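Local coordinates for sporozoite surface protein 2 (Plasmodium vivax, PDB 4HQO), which is a sporozoite surface adhesin of the malaria parasite, with a metal-binding VWA domain and a thrombospondin repeat, and probably serves as the receptor for gliding motility, at residues A[42-47]-A[88-93]; A[67-72]-A[105-110]; A[126-131]-A[200-205]. The protein carries 4 engineered substitutions. All blocks are in the same frame, centred on the assembly; numbering follows the deposited sequence.

Contact 1: residues A[42-47]-A[88-93]; sequences PMLNGL and SKVTEL
Val-90 meets Asn-45 and Leu-44 mainly with one branch, CG1. The closer approach is to the amide oxygen of the asparagine, with Asn-45 OD1 3.3 Å from Val-90 CG1. The two side chains run obliquely past each other. Leu-44 offers its CB, which lies 4.1 Å from Val-90 CG1, and Val-90 CG2 comes about as near to the same atom. The valine CG1 stands anti to the backbone N (chi1 177°), and this sends it across to the other helix.

Asn-45 OD1 is also held by a water. The water donates to Asn-45 OD1 over 2.6 Å and accepts from Thr-91 OG1 over 2.9 Å. It thus ties the two helices together beside the apolar contact. Asn-45 and Val-90 mark the nearest backbone approach, with their CA atoms 7.0 Å apart. One turn along from Val-90, Leu-93 points the same way but stays at the margin.

The segments belong to helices 33-49 and 83-96 of the VWA domain. Trp-36 NE1 gives these helices a second polar link through its hydrogen bond to Leu-93 O. Underneath runs the central sheet: Leu-44 rests on Leu-23, Val-25, Met-62 and Met-132, and Leu-93 shares Met-62.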
# COMPACT_ATOMS: atom_id res chain seq x y z
N PRO A 42 -21.21 -13.36 1.17
CA PRO A 42 -21.39 -12.57 2.40
C PRO A 42 -20.06 -12.15 3.05
O PRO A 42 -20.01 -11.09 3.66
CB PRO A 42 -22.15 -13.53 3.32
CG PRO A 42 -22.86 -14.46 2.39
CD PRO A 42 -21.90 -14.66 1.25
N MET A 43 -19.01 -12.96 2.91
CA MET A 43 -17.71 -12.61 3.48
C MET A 43 -17.13 -11.39 2.78
O MET A 43 -16.63 -10.47 3.43
CB MET A 43 -16.73 -13.79 3.35
CG MET A 43 -15.26 -13.43 3.66
SD MET A 43 -14.97 -13.08 5.41
CE MET A 43 -15.53 -14.62 6.14
N LEU A 44 -17.21 -11.38 1.46
CA LEU A 44 -16.69 -10.27 0.67
C LEU A 44 -17.46 -8.99 0.93
O LEU A 44 -16.90 -7.90 0.97
CB LEU A 44 -16.76 -10.60 -0.81
CG LEU A 44 -15.77 -11.61 -1.38
CD1 LEU A 44 -16.23 -12.03 -2.76
CD2 LEU A 44 -14.39 -10.98 -1.45
N ASN A 45 -18.77 -9.12 1.11
CA ASN A 45 -19.61 -7.97 1.38
C ASN A 45 -19.26 -7.31 2.70
O ASN A 45 -19.07 -6.10 2.75
CB ASN A 45 -21.09 -8.36 1.34
CG ASN A 45 -21.65 -8.34 -0.06
OD1 ASN A 45 -21.19 -7.59 -0.91
ND2 ASN A 45 -22.66 -9.17 -0.30
N GLY A 46 -19.20 -8.11 3.77
CA GLY A 46 -18.92 -7.60 5.10
C GLY A 46 -17.50 -7.06 5.19
O GLY A 46 -17.25 -6.05 5.83
N LEU A 47 -16.57 -7.74 4.54
CA LEU A 47 -15.19 -7.29 4.53
C LEU A 47 -15.08 -5.93 3.86
O LEU A 47 -14.58 -4.97 4.46
CB LEU A 47 -14.33 -8.31 3.78
CG LEU A 47 -12.82 -8.14 3.76
CD1 LEU A 47 -12.28 -8.02 5.17
CD2 LEU A 47 -12.22 -9.36 3.07
N SER A 88 -20.57 -3.32 -5.96
CA SER A 88 -21.26 -3.73 -7.20
C SER A 88 -20.50 -4.86 -7.89
O SER A 88 -21.10 -5.73 -8.50
CB SER A 88 -21.43 -2.56 -8.18
OG SER A 88 -22.21 -1.52 -7.61
N LYS A 89 -19.17 -4.85 -7.78
CA LYS A 89 -18.37 -5.91 -8.38
C LYS A 89 -18.68 -7.23 -7.68
O LYS A 89 -18.82 -8.27 -8.33
CB LYS A 89 -16.88 -5.58 -8.35
CG LYS A 89 -15.96 -6.66 -8.96
CD LYS A 89 -16.35 -6.97 -10.40
CE LYS A 89 -16.20 -5.75 -11.29
NZ LYS A 89 -16.68 -6.02 -12.67
N VAL A 90 -18.80 -7.19 -6.36
CA VAL A 90 -19.18 -8.37 -5.60
C VAL A 90 -20.56 -8.88 -6.05
O VAL A 90 -20.77 -10.08 -6.21
CB VAL A 90 -19.23 -8.07 -4.09
CG1 VAL A 90 -19.70 -9.30 -3.30
CG2 VAL A 90 -17.86 -7.59 -3.60
N THR A 91 -21.49 -7.95 -6.26
CA THR A 91 -22.85 -8.30 -6.69
C THR A 91 -22.83 -9.02 -8.04
O THR A 91 -23.55 -9.99 -8.25
CB THR A 91 -23.76 -7.07 -6.76
OG1 THR A 91 -23.95 -6.56 -5.44
CG2 THR A 91 -25.14 -7.45 -7.38
N GLU A 92 -21.98 -8.53 -8.93
CA GLU A 92 -21.76 -9.13 -10.23
C GLU A 92 -21.23 -10.55 -10.07
O GLU A 92 -21.60 -11.45 -10.83
CB GLU A 92 -20.75 -8.28 -10.99
CG GLU A 92 -21.00 -8.17 -12.47
CD GLU A 92 -20.00 -7.25 -13.14
OE1 GLU A 92 -19.68 -6.18 -12.56
OE2 GLU A 92 -19.53 -7.59 -14.24
N LEU A 93 -20.36 -10.76 -9.09
CA LEU A 93 -19.82 -12.09 -8.82
C LEU A 93 -20.88 -13.02 -8.27
O LEU A 93 -20.92 -14.20 -8.61
CB LEU A 93 -18.62 -12.02 -7.86
CG LEU A 93 -17.33 -11.43 -8.43
CD1 LEU A 93 -16.26 -11.43 -7.36
CD2 LEU A 93 -16.84 -12.18 -9.65
O HOH W 1 -22.58 -6.63 -2.85

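Contact 2: residues A[67-72]-A[105-110]; sequences SYTTEL and MTAALD. Engineered in segment 67-72: Ser-67 (natural residue Asn). With NA (sodium ion), chain G.
Thr-69 and Ala-108 set the backbone spacing, their CA atoms lying 6.4 Å apart where the start of strand 69-73 passes the first turns of helix 105-117. The contact itself is small and rests on one methyl group. Thr-69 CG2 lies 3.8 Å from Ala-107 CB. The same methyl is 3.9 Å from Ala-108 N and 4.5 Å from Ala-108 CB, so it sits against the helix backbone as well as its side chains. The threonine torsion explains this: CG2 is anti to the carbonyl carbon, while OG1 stands between the backbone N and the carbonyl carbon (chi1 65°). The two alanines are short enough to let the strand come this near.

Strand 69-73 is an outermost strand of the sheet and pairs with 58-65 through Thr-70 and Leu-72, and Ala-108 packs on Phe-65 of that neighbouring strand. The engineered Ser-67 precedes strand 69-73 in the loop.

Further along the strand, Glu-71 binds a sodium ion, with OE1 2.2 Å from the metal. Its CG is anti to the backbone N (chi1 172°), and the chain is extended beyond that. Tyr-61 OH is a second ligand, and Glu-71 OE2 makes a salt bridge to Arg-74, which probably helps fix the carboxylate.

Both segments belong to the VWA domain. The magnesium ligand Thr-103 lies just ahead of the helix, with its side chain about 8 Å from that of Ala-108. With Ser-28 and Ser-30 it binds the magnesium ion, as in the metal ion-dependent adhesion site (MIDAS) of VWA domains. Across the two segments the chemistry is purely van der Waals. It probably helps to set the spacing of strand and helix, while the Glu-71 carboxylate serves the sodium ion and Arg-74.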
# COMPACT_ATOMS: atom_id res chain seq x y z
N SER A 67 -9.11 -21.70 -12.59
CA SER A 67 -8.34 -22.31 -13.67
C SER A 67 -7.43 -21.26 -14.28
O SER A 67 -6.33 -21.55 -14.75
CB SER A 67 -9.26 -22.88 -14.76
OG SER A 67 -9.79 -24.13 -14.38
N TYR A 68 -7.93 -20.03 -14.30
CA TYR A 68 -7.21 -18.89 -14.85
C TYR A 68 -7.19 -17.83 -13.75
O TYR A 68 -7.63 -18.10 -12.63
CB TYR A 68 -7.94 -18.38 -16.09
CG TYR A 68 -7.06 -17.69 -17.10
CD1 TYR A 68 -5.90 -18.30 -17.57
CD2 TYR A 68 -7.40 -16.43 -17.60
CE1 TYR A 68 -5.10 -17.67 -18.51
CE2 TYR A 68 -6.60 -15.79 -18.53
CZ TYR A 68 -5.45 -16.41 -18.98
OH TYR A 68 -4.65 -15.77 -19.91
N THR A 69 -6.65 -16.65 -14.02
CA THR A 69 -6.80 -15.53 -13.09
C THR A 69 -7.50 -14.38 -13.78
O THR A 69 -7.36 -14.19 -15.00
CB THR A 69 -5.46 -15.02 -12.47
OG1 THR A 69 -4.63 -14.47 -13.50
CG2 THR A 69 -4.73 -16.13 -11.74
N THR A 70 -8.28 -13.63 -13.01
CA THR A 70 -9.00 -12.50 -13.57
C THR A 70 -8.83 -11.31 -12.66
O THR A 70 -9.26 -11.32 -11.50
CB THR A 70 -10.51 -12.79 -13.76
OG1 THR A 70 -10.68 -14.06 -14.41
CG2 THR A 70 -11.15 -11.70 -14.59
N GLU A 71 -8.17 -10.28 -13.19
CA GLU A 71 -7.98 -9.03 -12.49
C GLU A 71 -9.28 -8.23 -12.60
O GLU A 71 -9.64 -7.77 -13.68
CB GLU A 71 -6.83 -8.29 -13.15
CG GLU A 71 -6.57 -6.86 -12.71
CD GLU A 71 -5.35 -6.30 -13.46
OE1 GLU A 71 -4.24 -6.85 -13.30
OE2 GLU A 71 -5.51 -5.36 -14.26
N LEU A 72 -9.98 -8.09 -11.48
CA LEU A 72 -11.32 -7.51 -11.46
C LEU A 72 -11.28 -6.02 -11.15
O LEU A 72 -12.04 -5.24 -11.72
CB LEU A 72 -12.18 -8.22 -10.42
CG LEU A 72 -12.46 -9.71 -10.65
CD1 LEU A 72 -13.34 -10.24 -9.52
CD2 LEU A 72 -13.14 -9.92 -12.00
N MET A 105 -3.34 -20.31 -7.50
CA MET A 105 -3.07 -19.45 -6.34
C MET A 105 -1.72 -18.72 -6.48
O MET A 105 -1.59 -17.56 -6.13
CB MET A 105 -3.11 -20.26 -5.05
CG MET A 105 -2.84 -19.45 -3.80
SD MET A 105 -2.74 -20.47 -2.33
CE MET A 105 -4.38 -21.18 -2.31
N THR A 106 -0.72 -19.43 -7.00
CA THR A 106 0.61 -18.86 -7.20
C THR A 106 0.52 -17.70 -8.20
O THR A 106 1.12 -16.65 -7.99
CB THR A 106 1.59 -19.92 -7.72
OG1 THR A 106 1.77 -20.93 -6.72
CG2 THR A 106 2.96 -19.29 -8.11
N ALA A 107 -0.23 -17.88 -9.28
CA ALA A 107 -0.39 -16.83 -10.29
C ALA A 107 -1.08 -15.57 -9.73
O ALA A 107 -0.72 -14.45 -10.09
CB ALA A 107 -1.12 -17.37 -11.53
N ALA A 108 -2.07 -15.74 -8.86
CA ALA A 108 -2.74 -14.59 -8.25
C ALA A 108 -1.77 -13.80 -7.35
O ALA A 108 -1.71 -12.57 -7.40
CB ALA A 108 -3.96 -15.04 -7.45
N LEU A 109 -1.01 -14.53 -6.54
CA LEU A 109 -0.02 -13.92 -5.66
C LEU A 109 1.09 -13.25 -6.47
O LEU A 109 1.64 -12.22 -6.07
CB LEU A 109 0.56 -14.97 -4.72
CG LEU A 109 -0.34 -15.45 -3.58
CD1 LEU A 109 0.14 -16.80 -3.10
CD2 LEU A 109 -0.33 -14.44 -2.43
N ASP A 110 1.41 -13.84 -7.62
CA ASP A 110 2.40 -13.26 -8.52
C ASP A 110 1.96 -11.91 -9.09
O ASP A 110 2.79 -11.08 -9.45
CB ASP A 110 2.71 -14.21 -9.67
CG ASP A 110 3.99 -14.98 -9.44
OD1 ASP A 110 4.91 -14.43 -8.80
OD2 ASP A 110 4.06 -16.14 -9.91
NA NA G . -3.51 -8.12 -11.68

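Contact 3: residues A[126-131]-A[200-205]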
# COMPACT_ATOMS: atom_id res chain seq x y z
N ILE A 126 1.06 0.95 3.09
CA ILE A 126 1.05 -0.40 3.63
C ILE A 126 0.60 -1.36 2.53
O ILE A 126 -0.39 -1.10 1.86
CB ILE A 126 0.06 -0.51 4.79
CG1 ILE A 126 0.60 0.25 6.01
CG2 ILE A 126 -0.19 -1.94 5.16
CD1 ILE A 126 -0.46 0.48 7.07
N GLN A 127 1.34 -2.45 2.34
CA GLN A 127 1.00 -3.45 1.33
C GLN A 127 0.34 -4.63 2.04
O GLN A 127 0.98 -5.34 2.80
CB GLN A 127 2.27 -3.91 0.60
CG GLN A 127 3.01 -2.79 -0.13
CD GLN A 127 2.12 -2.11 -1.17
OE1 GLN A 127 1.57 -2.77 -2.05
NE2 GLN A 127 1.97 -0.80 -1.06
N LEU A 128 -0.96 -4.82 1.81
CA LEU A 128 -1.69 -5.86 2.54
C LEU A 128 -2.39 -6.81 1.58
O LEU A 128 -3.23 -6.41 0.78
CB LEU A 128 -2.73 -5.25 3.50
CG LEU A 128 -3.72 -6.25 4.12
CD1 LEU A 128 -3.03 -7.30 5.02
CD2 LEU A 128 -4.82 -5.52 4.87
N VAL A 129 -2.02 -8.09 1.65
CA VAL A 129 -2.71 -9.09 0.84
C VAL A 129 -3.72 -9.84 1.70
O VAL A 129 -3.38 -10.36 2.76
CB VAL A 129 -1.75 -10.12 0.23
CG1 VAL A 129 -2.55 -11.18 -0.52
CG2 VAL A 129 -0.76 -9.44 -0.71
N ILE A 130 -4.96 -9.88 1.24
CA ILE A 130 -5.93 -10.76 1.87
C ILE A 130 -6.20 -11.93 0.93
O ILE A 130 -6.71 -11.74 -0.17
CB ILE A 130 -7.23 -10.01 2.21
CG1 ILE A 130 -6.95 -8.90 3.22
CG2 ILE A 130 -8.27 -10.98 2.77
CD1 ILE A 130 -8.19 -8.16 3.66
N LEU A 131 -5.82 -13.12 1.36
CA LEU A 131 -5.96 -14.32 0.54
C LEU A 131 -7.14 -15.16 1.05
O LEU A 131 -7.09 -15.70 2.15
CB LEU A 131 -4.66 -15.14 0.57
CG LEU A 131 -4.65 -16.48 -0.17
CD1 LEU A 131 -4.80 -16.28 -1.68
CD2 LEU A 131 -3.36 -17.25 0.17
N LYS A 200 -7.97 -5.58 11.13
CA LYS A 200 -7.92 -4.27 11.79
C LYS A 200 -6.52 -3.81 12.24
O LYS A 200 -6.11 -2.70 11.89
CB LYS A 200 -8.94 -4.19 12.93
CG LYS A 200 -9.01 -2.84 13.62
CD LYS A 200 -10.13 -2.81 14.65
CE LYS A 200 -10.35 -1.41 15.22
NZ LYS A 200 -11.53 -1.37 16.12
N PRO A 201 -5.78 -4.66 12.98
CA PRO A 201 -4.44 -4.22 13.43
C PRO A 201 -3.48 -3.98 12.27
O PRO A 201 -2.51 -3.25 12.43
CB PRO A 201 -3.94 -5.40 14.27
CG PRO A 201 -5.17 -6.17 14.64
CD PRO A 201 -6.10 -6.01 13.48
N PHE A 202 -3.74 -4.59 11.12
CA PHE A 202 -2.86 -4.44 9.96
C PHE A 202 -2.98 -3.05 9.35
O PHE A 202 -2.07 -2.59 8.67
CB PHE A 202 -3.21 -5.46 8.88
CG PHE A 202 -2.81 -6.87 9.21
CD1 PHE A 202 -1.51 -7.30 9.03
CD2 PHE A 202 -3.75 -7.78 9.66
CE1 PHE A 202 -1.15 -8.61 9.31
CE2 PHE A 202 -3.39 -9.09 9.95
CZ PHE A 202 -2.10 -9.50 9.78
N ILE A 203 -4.12 -2.40 9.56
CA ILE A 203 -4.43 -1.16 8.85
C ILE A 203 -4.75 0.01 9.77
O ILE A 203 -5.08 1.09 9.30
CB ILE A 203 -5.60 -1.34 7.84
CG1 ILE A 203 -6.89 -1.69 8.57
CG2 ILE A 203 -5.27 -2.39 6.80
CD1 ILE A 203 -8.10 -1.82 7.63
N ALA A 204 -4.67 -0.23 11.08
CA ALA A 204 -4.98 0.80 12.07
C ALA A 204 -4.11 2.03 11.81
O ALA A 204 -2.94 1.91 11.47
CB ALA A 204 -4.76 0.28 13.48
N LYS A 205 -4.72 3.20 11.96
CA LYS A 205 -4.05 4.45 11.62
C LYS A 205 -3.16 4.88 12.76
O LYS A 205 -3.54 4.82 13.92
CB LYS A 205 -5.08 5.54 11.30
CG LYS A 205 -4.50 6.70 10.51
CD LYS A 205 -5.53 7.77 10.24
CE LYS A 205 -4.93 8.88 9.38
NZ LYS A 205 -5.87 10.02 9.19
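Leu-128 reaches Phe-202 and Ile-203 with a different methyl for each, and these apolar pairs form the centre of the contact. Leu-128 CD2 lies 3.7 Å from Ile-203 CG2, the shortest approach here. Leu-128 CD1 comes to the phenylalanine ring at a slant, 4.2 Å from Phe-202 CG. The leucine CG is anti to the backbone N (chi1 170°), which carries the fork of the side chain out from the strand to both partners.

A second kind of contact sets methyls against a backbone oxygen. Ile-126 CD1 is 3.8 Å from Phe-202 O, and Ile-126 CG2 is 4.0 Å from the same atom.

Hydrogen bonding goes to other partners. Leu-128 pairs through its backbone with Asp-20 and Tyr-22 of strand 19-26. Ala-204 O accepts from Asn-16 ND2. Arg-156 of the strand on the other flank touches Ile-126, Leu-128 and Phe-202.

The segments are the start of strand 126-133 and the last, weakly bonded part of helix 192-203. The helix is probably held against the sheet here by close packing rather than by hydrogen bonds between the two segments, close to where the chain departs into the beta-ribbon strand 207-215.

From the N terminus, contact 1 opens on helix 33-49 and closes on helix 83-96, looping round strands 58-65 and 69-73. Contact 2 opens inside that loop, at 67-72, and closes beyond it, at 105-110, so the two cross. Leu-93 and Leu-72 touch where they meet. Contact 3 begins after both have closed. It makes the longest loop, from strand 126-133 to helix 192-203. Met-105 packs on Leu-131 between contacts 2 and 3, and Leu-47 packs on Ile-130 between contacts 1 and 3. Contact 1 joins helices 33-49 and 83-96, while contacts 2 and 3 set helices 105-117 and 192-203 against the central sheet of the VWA domain.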